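Local atomic coordinates of TRAP dicarboxylate transporter-DctP subunit (PDB entry 4NHB), a protein that binds sn-glycerol-3-phosphate and probably serves as the periplasmic solute receptor that delivers it to a TRAP-type transporter. Residues L106-P109 with M110-D113; L115-A118 with R119-M122; E123-T126 with F127-N131; V303-G306 with K307-W310. All blocks are in the same frame, centred on the assembly; numbering follows the deposited sequence.

Interaction 1 of 4, residues L106-P109 with M110-D113. With G3P (sn-glycerol-3-phosphate), chain P.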
ATOM      1  N   LEU A 106      -3.617   8.847   0.330  1.00 12.70           N
ATOM      2  CA  LEU A 106      -2.464   8.189   0.956  1.00 14.21           C
ATOM      3  C   LEU A 106      -1.402   7.884  -0.105  1.00 16.99           C
ATOM      4  O   LEU A 106      -0.211   7.863   0.195  1.00 17.31           O
ATOM      5  CB  LEU A 106      -2.881   6.907   1.691  1.00  8.10           C
ATOM      6  CG  LEU A 106      -3.715   7.102   2.990  1.00  7.94           C
ATOM      7  CD1 LEU A 106      -4.406   5.818   3.515  1.00 19.29           C
ATOM      8  CD2 LEU A 106      -2.876   7.667   4.087  1.00 12.95           C
ATOM      9  N   GLU A 107      -1.847   7.649  -1.345  1.00 10.60           N
ATOM     10  CA  GLU A 107      -0.954   7.335  -2.464  1.00  8.92           C
ATOM     11  C   GLU A 107      -0.997   8.379  -3.614  1.00  8.55           C
ATOM     12  O   GLU A 107      -0.849   8.040  -4.767  1.00  9.15           O
ATOM     13  CB  GLU A 107      -1.257   5.904  -2.971  1.00  9.09           C
ATOM     14  CG  GLU A 107      -0.983   4.852  -1.928  1.00 10.86           C
ATOM     15  CD  GLU A 107      -1.226   3.413  -2.365  1.00 10.68           C
ATOM     16  OE1 GLU A 107      -1.957   3.182  -3.358  1.00 10.80           O
ATOM     17  OE2 GLU A 107      -0.681   2.499  -1.676  1.00 11.64           O
ATOM     18  N   THR A 108      -1.166   9.655  -3.255  1.00  9.58           N
ATOM     19  CA  THR A 108      -1.161  10.786  -4.208  1.00 11.63           C
ATOM     20  C   THR A 108       0.078  10.728  -5.059  1.00 11.72           C
ATOM     21  O   THR A 108       1.210  10.728  -4.536  1.00 13.15           O
ATOM     22  CB  THR A 108      -1.176  12.142  -3.445  1.00 10.43           C
ATOM     23  OG1 THR A 108      -2.352  12.235  -2.654  1.00 11.72           O
ATOM     24  CG2 THR A 108      -1.097  13.349  -4.387  1.00 11.83           C
ATOM     25  N   PRO A 109      -0.100  10.617  -6.389  1.00 13.55           N
ATOM     26  CA  PRO A 109       1.105  10.508  -7.202  1.00 12.99           C
ATOM     27  C   PRO A 109       1.964  11.762  -7.102  1.00 13.24           C
ATOM     28  O   PRO A 109       1.426  12.847  -6.988  1.00 16.28           O
ATOM     29  CB  PRO A 109       0.555  10.316  -8.616  1.00 13.77           C
ATOM     30  CG  PRO A 109      -0.797   9.685  -8.416  1.00 11.20           C
ATOM     31  CD  PRO A 109      -1.318  10.298  -7.153  1.00 15.68           C
ATOM     32  N   MET A 110       3.273  11.599  -7.111  1.00 15.58           N
ATOM     33  CA  MET A 110       4.184  12.747  -7.137  1.00 24.18           C
ATOM     34  C   MET A 110       4.091  13.630  -5.908  1.00 24.80           C
ATOM     35  O   MET A 110       4.378  14.823  -5.986  1.00 25.26           O
ATOM     36  CB  MET A 110       3.864  13.631  -8.350  1.00 23.50           C
ATOM     37  CG  MET A 110       3.799  12.894  -9.644  1.00 23.93           C
ATOM     38  SD  MET A 110       5.313  11.977  -9.905  1.00 30.81           S
ATOM     39  CE  MET A 110       6.570  13.138  -9.352  1.00 43.66           C
ATOM     40  N   LEU A 111       3.658  13.096  -4.783  1.00 21.66           N
ATOM     41  CA  LEU A 111       3.441  13.987  -3.639  1.00 19.60           C
ATOM     42  C   LEU A 111       4.650  14.072  -2.698  1.00 20.13           C
ATOM     43  O   LEU A 111       4.953  15.150  -2.165  1.00 18.19           O
ATOM     44  CB  LEU A 111       2.203  13.580  -2.874  1.00 15.71           C
ATOM     45  CG  LEU A 111       1.920  14.510  -1.683  1.00 15.49           C
ATOM     46  CD1 LEU A 111       1.658  15.962  -2.112  1.00 16.29           C
ATOM     47  CD2 LEU A 111       0.771  13.978  -0.863  1.00 16.97           C
ATOM     48  N   PHE A 112       5.327  12.941  -2.485  1.00 14.45           N
ATOM     49  CA  PHE A 112       6.442  12.870  -1.544  1.00 17.07           C
ATOM     50  C   PHE A 112       7.798  12.769  -2.209  1.00 18.87           C
ATOM     51  O   PHE A 112       7.978  12.021  -3.146  1.00 20.23           O
ATOM     52  CB  PHE A 112       6.252  11.680  -0.594  1.00 15.17           C
ATOM     53  CG  PHE A 112       4.958  11.738   0.159  1.00 11.97           C
ATOM     54  CD1 PHE A 112       4.702  12.804   1.033  1.00 11.79           C
ATOM     55  CD2 PHE A 112       3.978  10.779  -0.039  1.00  6.57           C
ATOM     56  CE1 PHE A 112       3.505  12.900   1.723  1.00 14.51           C
ATOM     57  CE2 PHE A 112       2.770  10.862   0.656  1.00 12.71           C
ATOM     58  CZ  PHE A 112       2.538  11.933   1.537  1.00 20.06           C
ATOM     59  N   ASP A 113       8.774  13.453  -1.634  1.00 11.90           N
ATOM     60  CA  ASP A 113      10.081  13.614  -2.238  1.00 14.84           C
ATOM     61  C   ASP A 113      10.892  12.319  -1.996  1.00 19.34           C
ATOM     62  O   ASP A 113      11.737  11.937  -2.808  1.00 24.49           O
ATOM     63  CB  ASP A 113      10.811  14.794  -1.602  1.00 16.08           C
ATOM     64  CG  ASP A 113      10.232  16.148  -1.986  1.00 22.51           C
ATOM     65  OD1 ASP A 113       9.587  16.257  -3.033  1.00 27.61           O
ATOM     66  OD2 ASP A 113      10.458  17.116  -1.238  1.00 30.43           O
TER
HETATM   67  O1  G3P P 414      -2.490   0.441  -1.748  1.00  8.17           O
HETATM   68  C1  G3P P 414      -2.955  -0.028  -2.980  1.00  5.69           C
HETATM   69  C2  G3P P 414      -1.988  -1.077  -3.541  1.00  9.61           C
HETATM   70  O2  G3P P 414      -1.875  -2.134  -2.627  1.00  7.84           O
HETATM   71  C3  G3P P 414      -2.525  -1.600  -4.883  1.00  5.07           C
HETATM   72  O1P G3P P 414      -1.458  -2.052  -5.654  1.00  6.91           O
HETATM   73  O4P G3P P 414      -0.764  -3.932  -4.272  1.00  8.98           O
HETATM   74  O2P G3P P 414      -2.489  -4.317  -6.103  1.00  4.76           O
HETATM   75  O3P G3P P 414      -0.101  -3.934  -6.709  1.00  7.17           O
HETATM   76  P   G3P P 414      -1.197  -3.659  -5.684  1.00  5.82           P
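Leu111 lays its side chain obliquely across that of Thr108, with its CB 3.6 Å from the Thr108 methyl CG2 and its CD2 3.7 Å from Thr108 CB. With chi1 at -179°, Leu111 CG is directed opposite the main-chain nitrogen, and CD2 comes to lie over Thr108. OG1 of Thr108 bonds to the carbonyl of Met105, and the methyl CG2 is the branch that faces Leu111. Behind this overlap lies a type II beta turn from Thr108 to Leu111, with Pro109 and Met110 at its corners; Met110 has the positive phi (64°) that the second corner requires. The turn is closed loosely: Leu111 N reaches Thr108 O at 3.4 Å, a weak and bent hydrogen bond. Pro109 O turns outward to take the indole N-H of Trp310, while the backbone of Met110 pairs with that of His233. Beyond the turn, Leu111 CG sits 4.0 Å above the centre of the Phe112 ring, whose CE2 edge faces Leu106 O near the ring plane at 4.3 Å. Glu107 points away from this packing and into the ligand pocket. Its chain is extended beyond CG, and OE2 accepts a hydrogen bond from the terminal hydroxyl O1 of sn-glycerol-3-phosphate at 2.7 Å. The carboxylate is held on both oxygens, OE2 by the backbone N-H of Ile237 and OE1 by the hydroxyls of Thr94 and Tyr178, while Lys37, Arg151, Arg171 and His238 are among the ligand's other hydrogen-bonding partners.

Interaction 2 of 4, residues L115-A118 with R119-M122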
ATOM      1  N   LEU A 115      10.966   8.694   1.240  1.00 10.76           N
ATOM      2  CA  LEU A 115      10.308   8.035   2.330  1.00 12.24           C
ATOM      3  C   LEU A 115      10.209   8.905   3.584  1.00 16.28           C
ATOM      4  O   LEU A 115       9.217   8.815   4.293  1.00 10.14           O
ATOM      5  CB  LEU A 115      11.024   6.748   2.700  1.00 20.11           C
ATOM      6  CG  LEU A 115      10.719   5.505   1.898  1.00 16.45           C
ATOM      7  CD1 LEU A 115      11.607   4.378   2.431  1.00 18.00           C
ATOM      8  CD2 LEU A 115       9.243   5.125   2.008  1.00 15.95           C
ATOM      9  N   ASP A 116      11.247   9.698   3.876  1.00  8.67           N
ATOM     10  CA  ASP A 116      11.281  10.447   5.116  1.00 11.31           C
ATOM     11  C   ASP A 116      10.201  11.529   5.104  1.00  9.34           C
ATOM     12  O   ASP A 116       9.548  11.758   6.114  1.00 15.39           O
ATOM     13  CB  ASP A 116      12.649  11.081   5.357  1.00 11.84           C
ATOM     14  CG  ASP A 116      13.723  10.052   5.711  1.00 28.41           C
ATOM     15  OD1 ASP A 116      13.398   9.041   6.361  1.00 25.61           O
ATOM     16  OD2 ASP A 116      14.891  10.275   5.327  1.00 40.23           O
ATOM     17  N   HIS A 117      10.006  12.146   3.936  1.00 10.54           N
ATOM     18  CA  HIS A 117       8.948  13.117   3.733  1.00  7.85           C
ATOM     19  C   HIS A 117       7.611  12.418   4.006  1.00  7.67           C
ATOM     20  O   HIS A 117       6.790  12.912   4.783  1.00 11.06           O
ATOM     21  CB  HIS A 117       9.006  13.703   2.294  1.00 11.62           C
ATOM     22  CG  HIS A 117       7.947  14.722   2.000  1.00 11.34           C
ATOM     23  ND1 HIS A 117       7.790  15.311   0.769  1.00 13.48           N
ATOM     24  CD2 HIS A 117       6.984  15.256   2.794  1.00 18.27           C
ATOM     25  CE1 HIS A 117       6.780  16.162   0.812  1.00 15.50           C
ATOM     26  NE2 HIS A 117       6.274  16.144   2.030  1.00 16.17           N
ATOM     27  N   ALA A 118       7.383  11.280   3.354  1.00  8.35           N
ATOM     28  CA  ALA A 118       6.111  10.597   3.473  1.00  8.22           C
ATOM     29  C   ALA A 118       5.875  10.201   4.917  1.00 13.87           C
ATOM     30  O   ALA A 118       4.760  10.248   5.394  1.00  9.78           O
ATOM     31  CB  ALA A 118       6.060   9.373   2.566  1.00 10.67           C
ATOM     32  N   ARG A 119       6.916   9.782   5.626  1.00 14.63           N
ATOM     33  CA  ARG A 119       6.717   9.374   7.026  1.00 11.17           C
ATOM     34  C   ARG A 119       6.330  10.544   7.937  1.00 14.55           C
ATOM     35  O   ARG A 119       5.494  10.370   8.812  1.00 15.90           O
ATOM     36  CB  ARG A 119       7.969   8.665   7.589  1.00 14.84           C
ATOM     37  CG  ARG A 119       7.749   8.104   8.997  1.00 15.60           C
ATOM     38  CD  ARG A 119       9.024   7.608   9.634  1.00 16.45           C
ATOM     39  NE  ARG A 119       8.711   6.792  10.803  1.00 11.06           N
ATOM     40  CZ  ARG A 119       9.564   5.957  11.405  1.00 14.10           C
ATOM     41  NH1 ARG A 119       9.159   5.265  12.449  1.00 18.31           N
ATOM     42  NH2 ARG A 119      10.805   5.825  10.992  1.00 14.67           N
ATOM     43  N   ARG A 120       6.981  11.704   7.783  1.00 11.13           N
ATOM     44  CA  ARG A 120       6.547  12.896   8.485  1.00 11.89           C
ATOM     45  C   ARG A 120       5.064  13.163   8.243  1.00 16.24           C
ATOM     46  O   ARG A 120       4.316  13.404   9.178  1.00 16.48           O
ATOM     47  CB  ARG A 120       7.372  14.118   8.094  1.00  9.96           C
ATOM     48  CG  ARG A 120       8.817  14.033   8.533  1.00 12.27           C
ATOM     49  CD  ARG A 120       9.559  15.361   8.375  1.00 17.62           C
ATOM     50  NE  ARG A 120       9.719  15.839   6.993  1.00 13.44           N
ATOM     51  CZ  ARG A 120      10.679  15.455   6.153  1.00 10.77           C
ATOM     52  NH1 ARG A 120      11.583  14.554   6.516  1.00 20.64           N
ATOM     53  NH2 ARG A 120      10.738  15.971   4.944  1.00 16.22           N
ATOM     54  N   ALA A 121       4.623  13.114   6.994  1.00  9.61           N
ATOM     55  CA  ALA A 121       3.217  13.394   6.687  1.00 13.15           C
ATOM     56  C   ALA A 121       2.303  12.328   7.267  1.00 13.17           C
ATOM     57  O   ALA A 121       1.227  12.615   7.800  1.00 16.36           O
ATOM     58  CB  ALA A 121       2.992  13.495   5.166  1.00 15.12           C
ATOM     59  N   MET A 122       2.710  11.080   7.150  1.00 10.35           N
ATOM     60  CA  MET A 122       1.828  10.003   7.534  1.00 14.35           C
ATOM     61  C   MET A 122       1.722   9.850   9.061  1.00 20.45           C
ATOM     62  O   MET A 122       0.761   9.273   9.563  1.00 19.34           O
ATOM     63  CB  MET A 122       2.288   8.694   6.914  1.00 11.05           C
ATOM     64  CG  MET A 122       2.112   8.644   5.411  1.00 17.92           C
ATOM     65  SD  MET A 122       0.377   8.660   4.965  1.00 20.84           S
ATOM     66  CE  MET A 122       0.402   9.722   3.535  1.00 30.06           C
TER
HETATM   67  O   HOH W   1      12.030   6.494   7.945  1.00 23.29           O
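Arg120 folds its guanidinium back over the preceding turn of helix 115-122, one face lying on His117 CA, which stands 3.6 Å above the plane and toward the rim. A bend at chi3 (-65°) brings the group round; Arg120 NH1 then lies 3.8 Å from Asp116 CB and Arg120 NH2 3.9 Å from His117 CB. Met122 likewise packs along the helix, placing its CG against Ala118 O at 3.1 Å. The backbone supplies four successive i to i+4 hydrogen bonds, from Arg119 N to Leu115 O (2.8 Å) through to Met122 N to Ala118 O (2.8 Å). Water forms a third, slighter link: water 1 donates to Asp116 OD1 at 3.3 Å and weakly accepts from Arg119 NH2. The remaining polar groups look beyond this stretch. Arg120 NH2 bonds to the carbonyl of Tyr330 near the end of the modelled chain, and Arg119, extended from CG to NE, makes salt bridges with Glu123 and Asp267. His117 is held at both ring nitrogens, ND1 by the backbone N-H of Asp113 and NE2 by the carbonyl of Ala327, which fixes its ring against helix 320-329. Asp116 forms no salt bridge with either arginine, the nearest charged atoms, Asp116 OD2 and Arg120 NH1, being 5.5 Å apart; any attraction here would act through space and water and would probably be modest.

Interaction 3 of 4, residues E123-T126 with F127-N131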
ATOM      1  N   GLU A 123       2.693  10.376   9.797  1.00 24.55           N
ATOM      2  CA  GLU A 123       2.637  10.343  11.255  1.00 19.52           C
ATOM      3  C   GLU A 123       2.169  11.690  11.789  1.00 18.56           C
ATOM      4  O   GLU A 123       2.196  11.948  13.011  1.00 19.01           O
ATOM      5  CB  GLU A 123       4.025  10.003  11.836  1.00 23.90           C
ATOM      6  CG  GLU A 123       4.450   8.567  11.564  1.00 24.62           C
ATOM      7  CD  GLU A 123       5.838   8.219  12.112  1.00 20.98           C
ATOM      8  OE1 GLU A 123       6.577   9.131  12.601  1.00 22.38           O
ATOM      9  OE2 GLU A 123       6.179   7.024  12.046  1.00 17.70           O
ATOM     10  N   GLY A 124       1.778  12.564  10.864  1.00 20.93           N
ATOM     11  CA  GLY A 124       1.457  13.934  11.184  1.00 21.22           C
ATOM     12  C   GLY A 124       0.061  14.270  10.708  1.00 19.08           C
ATOM     13  O   GLY A 124      -0.848  13.414  10.678  1.00 22.13           O
ATOM     14  N   LYS A 125      -0.100  15.515  10.301  1.00 19.03           N
ATOM     15  CA  LYS A 125      -1.411  16.085  10.057  1.00 17.17           C
ATOM     16  C   LYS A 125      -2.036  15.516   8.769  1.00 16.90           C
ATOM     17  O   LYS A 125      -3.251  15.487   8.630  1.00 13.50           O
ATOM     18  CB  LYS A 125      -1.295  17.612   9.951  1.00 28.00           C
ATOM     19  CG  LYS A 125      -2.631  18.364   9.947  1.00 37.46           C
ATOM     20  CD  LYS A 125      -3.317  18.360  11.333  1.00 45.30           C
ATOM     21  CE  LYS A 125      -4.643  19.152  11.333  1.00 43.33           C
ATOM     22  NZ  LYS A 125      -4.543  20.401  10.530  1.00 39.05           N
ATOM     23  N   THR A 126      -1.204  15.097   7.822  1.00 14.73           N
ATOM     24  CA  THR A 126      -1.726  14.624   6.534  1.00 12.99           C
ATOM     25  C   THR A 126      -2.623  13.389   6.746  1.00 11.47           C
ATOM     26  O   THR A 126      -3.730  13.295   6.211  1.00 17.82           O
ATOM     27  CB  THR A 126      -0.615  14.267   5.569  1.00 12.43           C
ATOM     28  OG1 THR A 126       0.249  15.395   5.373  1.00 15.39           O
ATOM     29  CG2 THR A 126      -1.216  13.861   4.228  1.00 16.07           C
ATOM     30  N   PHE A 127      -2.120  12.439   7.528  1.00  8.91           N
ATOM     31  CA  PHE A 127      -2.885  11.248   7.869  1.00 11.92           C
ATOM     32  C   PHE A 127      -4.156  11.584   8.621  1.00 19.92           C
ATOM     33  O   PHE A 127      -5.212  11.008   8.373  1.00 19.41           O
ATOM     34  CB  PHE A 127      -2.036  10.343   8.753  1.00 14.64           C
ATOM     35  CG  PHE A 127      -2.740   9.080   9.192  1.00 16.57           C
ATOM     36  CD1 PHE A 127      -2.653   7.941   8.436  1.00 19.15           C
ATOM     37  CD2 PHE A 127      -3.460   9.035  10.387  1.00 14.62           C
ATOM     38  CE1 PHE A 127      -3.281   6.787   8.846  1.00 23.34           C
ATOM     39  CE2 PHE A 127      -4.100   7.877  10.783  1.00 18.80           C
ATOM     40  CZ  PHE A 127      -4.006   6.766  10.023  1.00 16.57           C
ATOM     41  N   ASP A 128      -4.047  12.493   9.584  1.00 12.88           N
ATOM     42  CA  ASP A 128      -5.223  12.915  10.344  1.00 21.04           C
ATOM     43  C   ASP A 128      -6.299  13.481   9.415  1.00 17.90           C
ATOM     44  O   ASP A 128      -7.461  13.099   9.524  1.00 21.10           O
ATOM     45  CB  ASP A 128      -4.854  13.971  11.392  1.00 26.00           C
ATOM     46  CG  ASP A 128      -4.058  13.400  12.551  1.00 23.46           C
ATOM     47  OD1 ASP A 128      -3.824  12.181  12.593  1.00 22.53           O
ATOM     48  OD2 ASP A 128      -3.645  14.189  13.422  1.00 29.24           O
ATOM     49  N   LEU A 129      -5.905  14.356   8.482  1.00 16.93           N
ATOM     50  CA  LEU A 129      -6.875  14.966   7.568  1.00 18.05           C
ATOM     51  C   LEU A 129      -7.535  13.912   6.688  1.00 13.96           C
ATOM     52  O   LEU A 129      -8.730  13.954   6.473  1.00 14.53           O
ATOM     53  CB  LEU A 129      -6.228  16.048   6.697  1.00 13.05           C
ATOM     54  CG  LEU A 129      -5.848  17.308   7.476  1.00 14.96           C
ATOM     55  CD1 LEU A 129      -4.869  18.159   6.702  1.00 13.36           C
ATOM     56  CD2 LEU A 129      -7.126  18.075   7.757  1.00 20.32           C
ATOM     57  N   ILE A 130      -6.750  12.951   6.213  1.00 14.81           N
ATOM     58  CA  ILE A 130      -7.253  11.924   5.314  1.00 16.43           C
ATOM     59  C   ILE A 130      -8.222  10.992   6.037  1.00 16.31           C
ATOM     60  O   ILE A 130      -9.193  10.539   5.461  1.00 19.12           O
ATOM     61  CB  ILE A 130      -6.077  11.079   4.728  1.00 11.78           C
ATOM     62  CG1 ILE A 130      -5.423  11.826   3.562  1.00 10.24           C
ATOM     63  CG2 ILE A 130      -6.595   9.719   4.368  1.00 12.01           C
ATOM     64  CD1 ILE A 130      -3.947  11.418   3.240  1.00  8.08           C
ATOM     65  N   ASN A 131      -7.922  10.710   7.304  1.00 11.56           N
ATOM     66  CA  ASN A 131      -8.659   9.766   8.101  1.00 13.77           C
ATOM     67  C   ASN A 131      -9.879  10.327   8.800  1.00 22.25           C
ATOM     68  O   ASN A 131     -10.716   9.562   9.288  1.00 23.76           O
ATOM     69  CB  ASN A 131      -7.718   9.152   9.121  1.00 21.36           C
ATOM     70  CG  ASN A 131      -8.094   7.740   9.475  1.00 31.15           C
ATOM     71  OD1 ASN A 131      -8.425   7.453  10.633  1.00 35.65           O
ATOM     72  ND2 ASN A 131      -8.071   6.841   8.483  1.00 26.54           N
TER
HETATM   73  O   HOH W   2      -0.835  11.235  12.299  1.00 18.87           O
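Asp128 brings its carboxylate up to the carbonyl of Gly124, Asp128 CG lying 3.7 Å from Gly124 O, and at the same time sets OD1 at the edge of the Phe127 ring, in the ring plane. Water 2 joins the two acceptors by donating to both, at 2.7 Å to Gly124 O and 3.1 Å to Asp128 OD1, which probably eases the approach of the two oxygens. Gly124 is the N-cap of helix 125-131, which follows helix 115-122 after a two-residue link, and the water therefore lies at the first turn of the new helix. Regular i to i+4 bonding is under way from Lys125, with Leu129 N to Lys125 O at 2.9 Å and Ile130 N to Thr126 O at 3.0 Å. Side chains follow the same spacing. Thr126 and Ile130 lie side by side and point the same way, methyl CG2 of the threonine meeting CD1 of the isoleucine at 3.8 Å, while Thr126 OG1 turns to the hydroxyl of Ser326. Lys125 crosses Leu129 with its aliphatic part, and Lys125 CG lies 3.9 Å from Leu129 CD1. Helix 320-329 packs on Thr126, Leu129 and Ile130, with Ile323 against the last two.

Interaction 4 of 4, residues V303-G306 with K307-W310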
ATOM      1  N   VAL A 303       5.596  12.941 -14.660  1.00 25.61           N
ATOM      2  CA  VAL A 303       5.300  13.994 -13.697  1.00 23.21           C
ATOM      3  C   VAL A 303       3.994  14.686 -14.081  1.00 25.46           C
ATOM      4  O   VAL A 303       3.077  14.787 -13.249  1.00 26.79           O
ATOM      5  CB  VAL A 303       6.430  15.019 -13.584  1.00 24.32           C
ATOM      6  CG1 VAL A 303       6.137  15.985 -12.458  1.00 29.40           C
ATOM      7  CG2 VAL A 303       7.737  14.339 -13.321  1.00 22.48           C
ATOM      8  N   ASN A 304       3.892  15.154 -15.334  1.00 25.48           N
ATOM      9  CA  ASN A 304       2.680  15.857 -15.772  1.00 24.46           C
ATOM     10  C   ASN A 304       1.451  14.994 -15.615  1.00 22.15           C
ATOM     11  O   ASN A 304       0.418  15.437 -15.115  1.00 17.78           O
ATOM     12  CB  ASN A 304       2.807  16.308 -17.224  1.00 30.59           C
ATOM     13  CG  ASN A 304       4.005  17.175 -17.438  1.00 39.31           C
ATOM     14  OD1 ASN A 304       4.551  17.739 -16.481  1.00 47.44           O
ATOM     15  ND2 ASN A 304       4.437  17.291 -18.683  1.00 36.96           N
ATOM     16  N   ALA A 305       1.575  13.735 -16.040  1.00 22.25           N
ATOM     17  CA  ALA A 305       0.505  12.778 -15.858  1.00 24.42           C
ATOM     18  C   ALA A 305       0.084  12.747 -14.392  1.00 20.05           C
ATOM     19  O   ALA A 305      -1.099  12.809 -14.080  1.00 23.47           O
ATOM     20  CB  ALA A 305       0.952  11.396 -16.328  1.00 20.28           C
ATOM     21  N   GLY A 306       1.075  12.659 -13.510  1.00 22.49           N
ATOM     22  CA  GLY A 306       0.848  12.645 -12.077  1.00 24.37           C
ATOM     23  C   GLY A 306       0.135  13.868 -11.552  1.00 23.78           C
ATOM     24  O   GLY A 306      -0.803  13.737 -10.769  1.00 22.09           O
ATOM     25  N   LYS A 307       0.602  15.048 -11.948  1.00 22.70           N
ATOM     26  CA  LYS A 307      -0.064  16.300 -11.590  1.00 27.97           C
ATOM     27  C   LYS A 307      -1.512  16.368 -12.133  1.00 17.87           C
ATOM     28  O   LYS A 307      -2.429  16.692 -11.384  1.00 18.01           O
ATOM     29  CB  LYS A 307       0.741  17.509 -12.068  1.00 22.03           C
ATOM     30  CG  LYS A 307       2.123  17.733 -11.411  1.00 37.97           C
ATOM     31  CD  LYS A 307       2.169  17.266  -9.962  1.00 31.33           C
ATOM     32  CE  LYS A 307       3.141  18.073  -9.082  1.00 35.33           C
ATOM     33  NZ  LYS A 307       4.434  18.388  -9.729  1.00 35.39           N
ATOM     34  N   ARG A 308      -1.727  16.010 -13.404  1.00 26.45           N
ATOM     35  CA  ARG A 308      -3.095  15.987 -13.955  1.00 26.64           C
ATOM     36  C   ARG A 308      -4.014  15.079 -13.146  1.00 24.95           C
ATOM     37  O   ARG A 308      -5.195  15.375 -12.924  1.00 20.33           O
ATOM     38  CB  ARG A 308      -3.114  15.507 -15.416  1.00 29.63           C
ATOM     39  CG  ARG A 308      -2.583  16.482 -16.445  1.00 23.33           C
ATOM     40  CD  ARG A 308      -2.910  16.040 -17.870  1.00 20.79           C
ATOM     41  NE  ARG A 308      -2.194  14.833 -18.284  1.00 18.42           N
ATOM     42  CZ  ARG A 308      -0.957  14.801 -18.776  1.00 29.82           C
ATOM     43  NH1 ARG A 308      -0.263  15.917 -18.929  1.00 26.50           N
ATOM     44  NH2 ARG A 308      -0.407  13.640 -19.122  1.00 26.90           N
ATOM     45  N   SER A 309      -3.471  13.943 -12.721  1.00 26.72           N
ATOM     46  CA  SER A 309      -4.288  12.947 -12.046  1.00 27.64           C
ATOM     47  C   SER A 309      -4.862  13.471 -10.726  1.00 20.30           C
ATOM     48  O   SER A 309      -5.804  12.899 -10.206  1.00 16.86           O
ATOM     49  CB  SER A 309      -3.505  11.629 -11.821  1.00 28.47           C
ATOM     50  OG  SER A 309      -2.315  11.798 -11.056  1.00 26.56           O
ATOM     51  N   TRP A 310      -4.315  14.560 -10.191  1.00 19.01           N
ATOM     52  CA  TRP A 310      -4.885  15.131  -8.974  1.00 17.83           C
ATOM     53  C   TRP A 310      -6.316  15.653  -9.165  1.00 24.02           C
ATOM     54  O   TRP A 310      -7.035  15.839  -8.182  1.00 22.25           O
ATOM     55  CB  TRP A 310      -3.993  16.238  -8.403  1.00 24.34           C
ATOM     56  CG  TRP A 310      -2.629  15.760  -7.967  1.00 15.76           C
ATOM     57  CD1 TRP A 310      -2.096  14.508  -8.153  1.00 14.69           C
ATOM     58  CD2 TRP A 310      -1.623  16.531  -7.305  1.00 13.43           C
ATOM     59  NE1 TRP A 310      -0.824  14.455  -7.623  1.00 17.86           N
ATOM     60  CE2 TRP A 310      -0.520  15.684  -7.090  1.00 19.24           C
ATOM     61  CE3 TRP A 310      -1.560  17.848  -6.851  1.00 20.43           C
ATOM     62  CZ2 TRP A 310       0.644  16.125  -6.461  1.00 24.58           C
ATOM     63  CZ3 TRP A 310      -0.416  18.279  -6.228  1.00 23.50           C
ATOM     64  CH2 TRP A 310       0.676  17.423  -6.038  1.00 21.25           C
TER
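Gly306 O is met by two residues at once. Ser309 OG donates to it at 2.5 Å, a separation so short that its exact value is doubtful, and Trp310 CD1 approaches the same oxygen obliquely at 3.0 Å. The serine hydroxyl gets there because OG lies between its own backbone N and carbonyl carbon (chi1 58°). Lys307 CD lies 4.0 Å above one face of the Trp310 ring, toward its rim, the indole N-H being engaged by Pro109 O. All this belongs to the C-terminal part of helix 296-308. Backbone bonds of the i to i+4 kind support it, Lys307 N to Val303 O and Arg308 N to Asn304 O both measuring 2.8 Å. On another side of the helix Arg308 doubles back through a bend at chi3 (-68°) and lays its guanidinium face over Ala305 CA, which is 3.4 Å from the plane and offset toward the rim. Arg308 NH1 reaches Asn304 CB at 3.5 Å. Glu184 forms a salt bridge with Arg308 NE and so contributes to placing the group; helix 176-184 also packs on Ala305 and, through Asn180 and Phe181, on Ser309.

Interactions 1, 2 and 3 run in that order along the chain from Leu106 to Asn131, and interaction 4 comes some 170 residues later. The turn of interaction 1 joins the others: its centre is about 10 Å from that of interaction 2 and about 11 Å from that of interaction 4, and it touches all three, Phe112 packing on Ala118 and Ala121, Leu106 on Ile130, and Pro109 on Ser309. Interactions 2 and 3, on consecutive helices, have centres about 11 Å apart, whereas interactions 3 and 4 are about 22 Å apart and do not touch. Helix 320-329 lies against residues of interactions 1, 2 and 3. The segment bearing Glu107 is thus packed between early and late helices of the solute-binding fold.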